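Local coordinates for MarR-family transcriptional regulator (Bordetella bronchiseptica, PDB 6PCO), which probably acts as a DNA-binding transcription factor, a Bordetella regulator of biofilm formation whose DNA binding is regulated by 6-hydroxynicotinic acid, at residues L87-V101 and V137-E150. Sequence-based numbering, arbitrary orientation.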
loop_
_atom_site.group_PDB
_atom_site.type_symbol
_atom_site.label_atom_id
_atom_site.label_comp_id
_atom_site.label_asym_id
_atom_site.label_seq_id
_atom_site.Cartn_x
_atom_site.Cartn_y
_atom_site.Cartn_z
ATOM N N LEU A 87 13.742 6.895 -7.068
ATOM C CA LEU A 87 14.616 7.374 -8.137
ATOM C C LEU A 87 14.080 8.700 -8.688
ATOM O O LEU A 87 14.858 9.621 -8.867
ATOM C CB LEU A 87 14.745 6.308 -9.231
ATOM C CG LEU A 87 15.642 5.119 -8.884
ATOM C CD1 LEU A 87 15.361 3.964 -9.812
ATOM C CD2 LEU A 87 17.120 5.484 -8.948
ATOM N N CYS A 88 12.763 8.780 -8.923
ATOM C CA CYS A 88 12.095 10.014 -9.376
ATOM C C CYS A 88 12.309 11.133 -8.355
ATOM O O CYS A 88 12.569 12.272 -8.726
ATOM C CB CYS A 88 10.610 9.806 -9.638
ATOM S SG CYS A 88 10.315 8.833 -11.135
ATOM N N ALA A 89 12.262 10.807 -7.065
ATOM C CA ALA A 89 12.472 11.851 -6.062
ATOM C C ALA A 89 13.906 12.407 -6.172
ATOM O O ALA A 89 14.094 13.592 -5.973
ATOM C CB ALA A 89 12.151 11.348 -4.672
ATOM N N LEU A 90 14.905 11.563 -6.476
ATOM C CA LEU A 90 16.288 12.029 -6.537
ATOM C C LEU A 90 16.501 12.877 -7.796
ATOM O O LEU A 90 17.216 13.869 -7.763
ATOM C CB LEU A 90 17.240 10.832 -6.500
ATOM C CG LEU A 90 17.243 10.065 -5.181
ATOM C CD1 LEU A 90 18.208 8.905 -5.258
ATOM C CD2 LEU A 90 17.611 10.958 -4.008
ATOM N N ARG A 91 15.856 12.466 -8.888
ATOM C CA ARG A 91 15.798 13.220 -10.128
ATOM C C ARG A 91 15.250 14.635 -9.863
ATOM O O ARG A 91 15.829 15.584 -10.304
ATOM C CB ARG A 91 14.944 12.448 -11.142
ATOM C CG ARG A 91 14.731 13.140 -12.483
ATOM C CD ARG A 91 16.054 13.353 -13.176
ATOM N NE ARG A 91 15.928 13.756 -14.567
ATOM C CZ ARG A 91 16.876 14.391 -15.252
ATOM N NH1 ARG A 91 17.894 14.953 -14.619
ATOM N NH2 ARG A 91 16.808 14.449 -16.570
ATOM N N ASP A 92 14.127 14.752 -9.141
ATOM C CA ASP A 92 13.433 16.039 -8.906
ATOM C C ASP A 92 14.144 16.891 -7.833
ATOM O O ASP A 92 14.079 18.102 -7.921
ATOM C CB ASP A 92 11.957 15.825 -8.542
ATOM C CG ASP A 92 11.084 15.225 -9.647
ATOM O OD1 ASP A 92 11.569 15.089 -10.792
ATOM O OD2 ASP A 92 9.916 14.882 -9.354
ATOM N N GLN A 93 14.840 16.277 -6.865
ATOM C CA GLN A 93 15.365 16.960 -5.634
ATOM C C GLN A 93 16.895 17.118 -5.592
ATOM O O GLN A 93 17.404 17.869 -4.769
ATOM C CB GLN A 93 15.048 16.159 -4.366
ATOM C CG GLN A 93 13.572 16.064 -4.029
ATOM C CD GLN A 93 12.992 17.445 -3.925
ATOM O OE1 GLN A 93 12.069 17.800 -4.650
ATOM N NE2 GLN A 93 13.596 18.259 -3.074
ATOM N N GLY A 94 17.636 16.343 -6.377
ATOM C CA GLY A 94 19.069 16.279 -6.221
ATOM C C GLY A 94 19.441 15.594 -4.922
ATOM O O GLY A 94 18.745 14.693 -4.460
ATOM N N ALA A 95 20.557 16.021 -4.327
ATOM C CA ALA A 95 21.066 15.359 -3.127
ATOM C C ALA A 95 19.987 15.382 -2.036
ATOM O O ALA A 95 19.353 16.415 -1.798
ATOM C CB ALA A 95 22.353 16.001 -2.669
ATOM N N CYS A 96 19.775 14.212 -1.422
ATOM C CA CYS A 96 18.774 13.977 -0.385
ATOM C C CYS A 96 19.351 13.106 0.731
ATOM O O CYS A 96 20.124 12.190 0.467
ATOM C CB CYS A 96 17.567 13.246 -0.944
ATOM S SG CYS A 96 16.610 14.232 -2.119
ATOM N N SER A 97 18.979 13.437 1.971
ATOM C CA SER A 97 19.110 12.543 3.123
ATOM C C SER A 97 17.972 11.507 3.084
ATOM O O SER A 97 16.981 11.654 2.342
ATOM C CB SER A 97 19.096 13.324 4.418
ATOM O OG SER A 97 17.833 13.960 4.611
ATOM N N LEU A 98 18.119 10.465 3.904
ATOM C CA LEU A 98 17.115 9.433 4.072
ATOM C C LEU A 98 15.765 10.091 4.387
ATOM O O LEU A 98 14.777 9.787 3.721
ATOM C CB LEU A 98 17.571 8.479 5.183
ATOM C CG LEU A 98 16.583 7.396 5.619
ATOM C CD1 LEU A 98 16.602 6.210 4.665
ATOM C CD2 LEU A 98 16.903 6.930 7.031
ATOM N N VAL A 99 15.723 11.011 5.364
ATOM C CA VAL A 99 14.439 11.632 5.745
ATOM C C VAL A 99 13.953 12.524 4.588
ATOM O O VAL A 99 12.768 12.563 4.331
ATOM C CB VAL A 99 14.480 12.389 7.093
ATOM C CG1 VAL A 99 15.083 11.534 8.204
ATOM C CG2 VAL A 99 15.177 13.738 7.009
ATOM N N ASP A 100 14.862 13.202 3.876
ATOM C CA ASP A 100 14.490 13.967 2.680
ATOM C C ASP A 100 13.665 13.089 1.735
ATOM O O ASP A 100 12.622 13.533 1.192
ATOM C CB ASP A 100 15.701 14.502 1.904
ATOM C CG ASP A 100 16.396 15.696 2.536
ATOM O OD1 ASP A 100 15.692 16.534 3.133
ATOM O OD2 ASP A 100 17.644 15.778 2.422
ATOM N N VAL A 101 14.128 11.845 1.538
ATOM C CA VAL A 101 13.442 10.905 0.644
ATOM C C VAL A 101 12.113 10.460 1.266
ATOM O O VAL A 101 11.110 10.351 0.574
ATOM C CB VAL A 101 14.317 9.697 0.277
ATOM C CG1 VAL A 101 13.537 8.710 -0.581
ATOM C CG2 VAL A 101 15.593 10.124 -0.436
ATOM N N VAL A 137 24.624 11.499 6.013
ATOM C CA VAL A 137 24.864 10.823 4.720
ATOM C C VAL A 137 23.878 11.332 3.661
ATOM O O VAL A 137 22.760 11.701 3.975
ATOM C CB VAL A 137 24.781 9.294 4.886
ATOM C CG1 VAL A 137 23.347 8.805 5.054
ATOM C CG2 VAL A 137 25.468 8.577 3.739
ATOM N N LEU A 138 24.315 11.354 2.401
ATOM C CA LEU A 138 23.484 11.814 1.277
ATOM C C LEU A 138 23.462 10.766 0.153
ATOM O O LEU A 138 24.464 10.083 -0.117
ATOM C CB LEU A 138 24.015 13.151 0.751
ATOM C CG LEU A 138 23.733 14.376 1.622
ATOM C CD1 LEU A 138 24.236 15.648 0.951
ATOM C CD2 LEU A 138 22.253 14.511 1.925
ATOM N N VAL A 139 22.294 10.649 -0.490
ATOM C CA VAL A 139 22.127 9.821 -1.674
ATOM C C VAL A 139 21.897 10.761 -2.849
ATOM O O VAL A 139 21.307 11.830 -2.705
ATOM C CB VAL A 139 20.991 8.790 -1.547
ATOM C CG1 VAL A 139 21.197 7.872 -0.360
ATOM C CG2 VAL A 139 19.623 9.432 -1.456
ATOM N N THR A 140 22.410 10.343 -4.004
ATOM C CA THR A 140 22.444 11.143 -5.190
ATOM C C THR A 140 22.372 10.189 -6.379
ATOM O O THR A 140 22.955 9.117 -6.321
ATOM C CB THR A 140 23.702 12.011 -5.166
ATOM O OG1 THR A 140 23.648 12.881 -6.292
ATOM C CG2 THR A 140 24.971 11.199 -5.221
ATOM N N LEU A 141 21.625 10.550 -7.426
ATOM C CA LEU A 141 21.596 9.710 -8.622
ATOM C C LEU A 141 23.008 9.616 -9.198
ATOM O O LEU A 141 23.743 10.614 -9.223
ATOM C CB LEU A 141 20.671 10.303 -9.680
ATOM C CG LEU A 141 19.183 10.022 -9.528
ATOM C CD1 LEU A 141 18.424 10.599 -10.725
ATOM C CD2 LEU A 141 18.909 8.539 -9.379
ATOM N N THR A 142 23.349 8.410 -9.666
ATOM C CA THR A 142 24.463 8.183 -10.615
ATOM C C THR A 142 23.932 8.480 -12.014
ATOM O O THR A 142 22.713 8.611 -12.197
ATOM C CB THR A 142 25.017 6.758 -10.517
ATOM O OG1 THR A 142 24.037 5.860 -11.043
ATOM C CG2 THR A 142 25.344 6.340 -9.097
ATOM N N PRO A 143 24.811 8.667 -13.030
ATOM C CA PRO A 143 24.356 8.896 -14.409
ATOM C C PRO A 143 23.484 7.757 -14.939
ATOM O O PRO A 143 22.491 8.011 -15.629
ATOM C CB PRO A 143 25.666 9.017 -15.182
ATOM C CG PRO A 143 26.610 9.596 -14.148
ATOM C CD PRO A 143 26.270 8.807 -12.902
ATOM N N ASP A 144 23.837 6.533 -14.536
ATOM C CA ASP A 144 23.055 5.351 -14.831
ATOM C C ASP A 144 21.649 5.470 -14.222
ATOM O O ASP A 144 20.663 5.152 -14.864
ATOM C CB ASP A 144 23.773 4.098 -14.326
ATOM C CG ASP A 144 24.909 3.655 -15.224
ATOM O OD1 ASP A 144 24.868 3.977 -16.421
ATOM O OD2 ASP A 144 25.837 3.020 -14.709
ATOM N N GLY A 145 21.571 5.896 -12.958
ATOM C CA GLY A 145 20.286 6.156 -12.304
ATOM C C GLY A 145 19.422 7.150 -13.081
ATOM O O GLY A 145 18.220 6.933 -13.243
ATOM N N ARG A 146 20.036 8.236 -13.569
ATOM C CA ARG A 146 19.319 9.267 -14.308
ATOM C C ARG A 146 18.836 8.696 -15.644
ATOM O O ARG A 146 17.710 8.928 -16.054
ATOM C CB ARG A 146 20.229 10.481 -14.475
ATOM C CG ARG A 146 19.562 11.737 -15.009
ATOM C CD ARG A 146 20.534 12.914 -14.924
ATOM N NE ARG A 146 20.772 13.364 -13.546
ATOM C CZ ARG A 146 21.842 13.067 -12.796
ATOM N NH1 ARG A 146 22.913 12.503 -13.342
ATOM N NH2 ARG A 146 21.824 13.340 -11.496
ATOM N N ALA A 147 19.669 7.891 -16.305
ATOM C CA ALA A 147 19.267 7.324 -17.604
ATOM C C ALA A 147 18.017 6.443 -17.424
ATOM O O ALA A 147 17.016 6.613 -18.119
ATOM C CB ALA A 147 20.418 6.573 -18.211
ATOM N N LEU A 148 18.069 5.553 -16.430
ATOM C CA LEU A 148 17.019 4.593 -16.166
ATOM C C LEU A 148 15.694 5.307 -15.841
ATOM O O LEU A 148 14.655 4.925 -16.362
ATOM C CB LEU A 148 17.487 3.669 -15.038
ATOM C CG LEU A 148 16.467 2.638 -14.550
ATOM C CD1 LEU A 148 16.080 1.645 -15.638
ATOM C CD2 LEU A 148 16.996 1.909 -13.326
ATOM N N VAL A 149 15.726 6.341 -14.994
ATOM C CA VAL A 149 14.544 7.175 -14.721
ATOM C C VAL A 149 13.939 7.668 -16.045
ATOM O O VAL A 149 12.748 7.567 -16.238
ATOM C CB VAL A 149 14.905 8.373 -13.823
ATOM C CG1 VAL A 149 13.818 9.442 -13.802
ATOM C CG2 VAL A 149 15.232 7.933 -12.417
ATOM N N GLU A 150 14.781 8.243 -16.915
ATOM C CA GLU A 150 14.369 8.793 -18.203
ATOM C C GLU A 150 13.813 7.673 -19.106
ATOM O O GLU A 150 12.750 7.848 -19.685
ATOM C CB GLU A 150 15.525 9.566 -18.846
ATOM C CG GLU A 150 15.835 10.906 -18.160
ATOM C CD GLU A 150 14.651 11.828 -17.859
ATOM O OE1 GLU A 150 13.885 12.160 -18.798
ATOM O OE2 GLU A 150 14.485 12.222 -16.677
#
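The guanidinium of Arg91 has Arg146 CG over one face, 3.6 Å off the plane and displaced from the centre of the group, while Glu150 OE2 sits at its edge. Arg91 NE donates to Glu150 OE2 at 3.0 Å; the N-H...O angle of 135° makes this a bent hydrogen bond within a salt bridge, and NH2 adds a weak bond to the same oxygen. NE meets OE2 on its anti side, 34° out of the carboxylate plane. Arg91 NH1 lies in plane at the edge of the Arg146 guanidinium, a pair of like charges that the nearby carboxylate probably moderates. With CG anti to the backbone N (chi1 177°), Arg91 CB and CG pass obliquely over Val149 CG1.

Next to this polar group, Leu141 CG meets Leu90 CB at 3.7 Å, and its CD2 meets Leu87 CD2. Val149 CG2 packs on Leu87 CB. Leu90 CD2 lies 3.6 Å from Val139 CG2, and Ile116 also touches Val139.

Beyond Gly94, where the chain leaves helical geometry with a positive phi, Cys96 and Val139 exchange two backbone hydrogen bonds (N to O 3.1 Å, O to N 2.8 Å), an antiparallel hydrogen-bonded pair. Leu138 CD2 lies on the Cys96-Ser97 peptide, 3.4 Å from Cys96 C, and helps hold it before the Ser97-Asp100 capping box. Helices 98-105 and 109-121 form the helix-turn-helix, hairpin 125-129/137-141 the wing, and Cys96 adds a one-residue third-strand pairing, characteristic of MarR winged helix-turn-helix regulators.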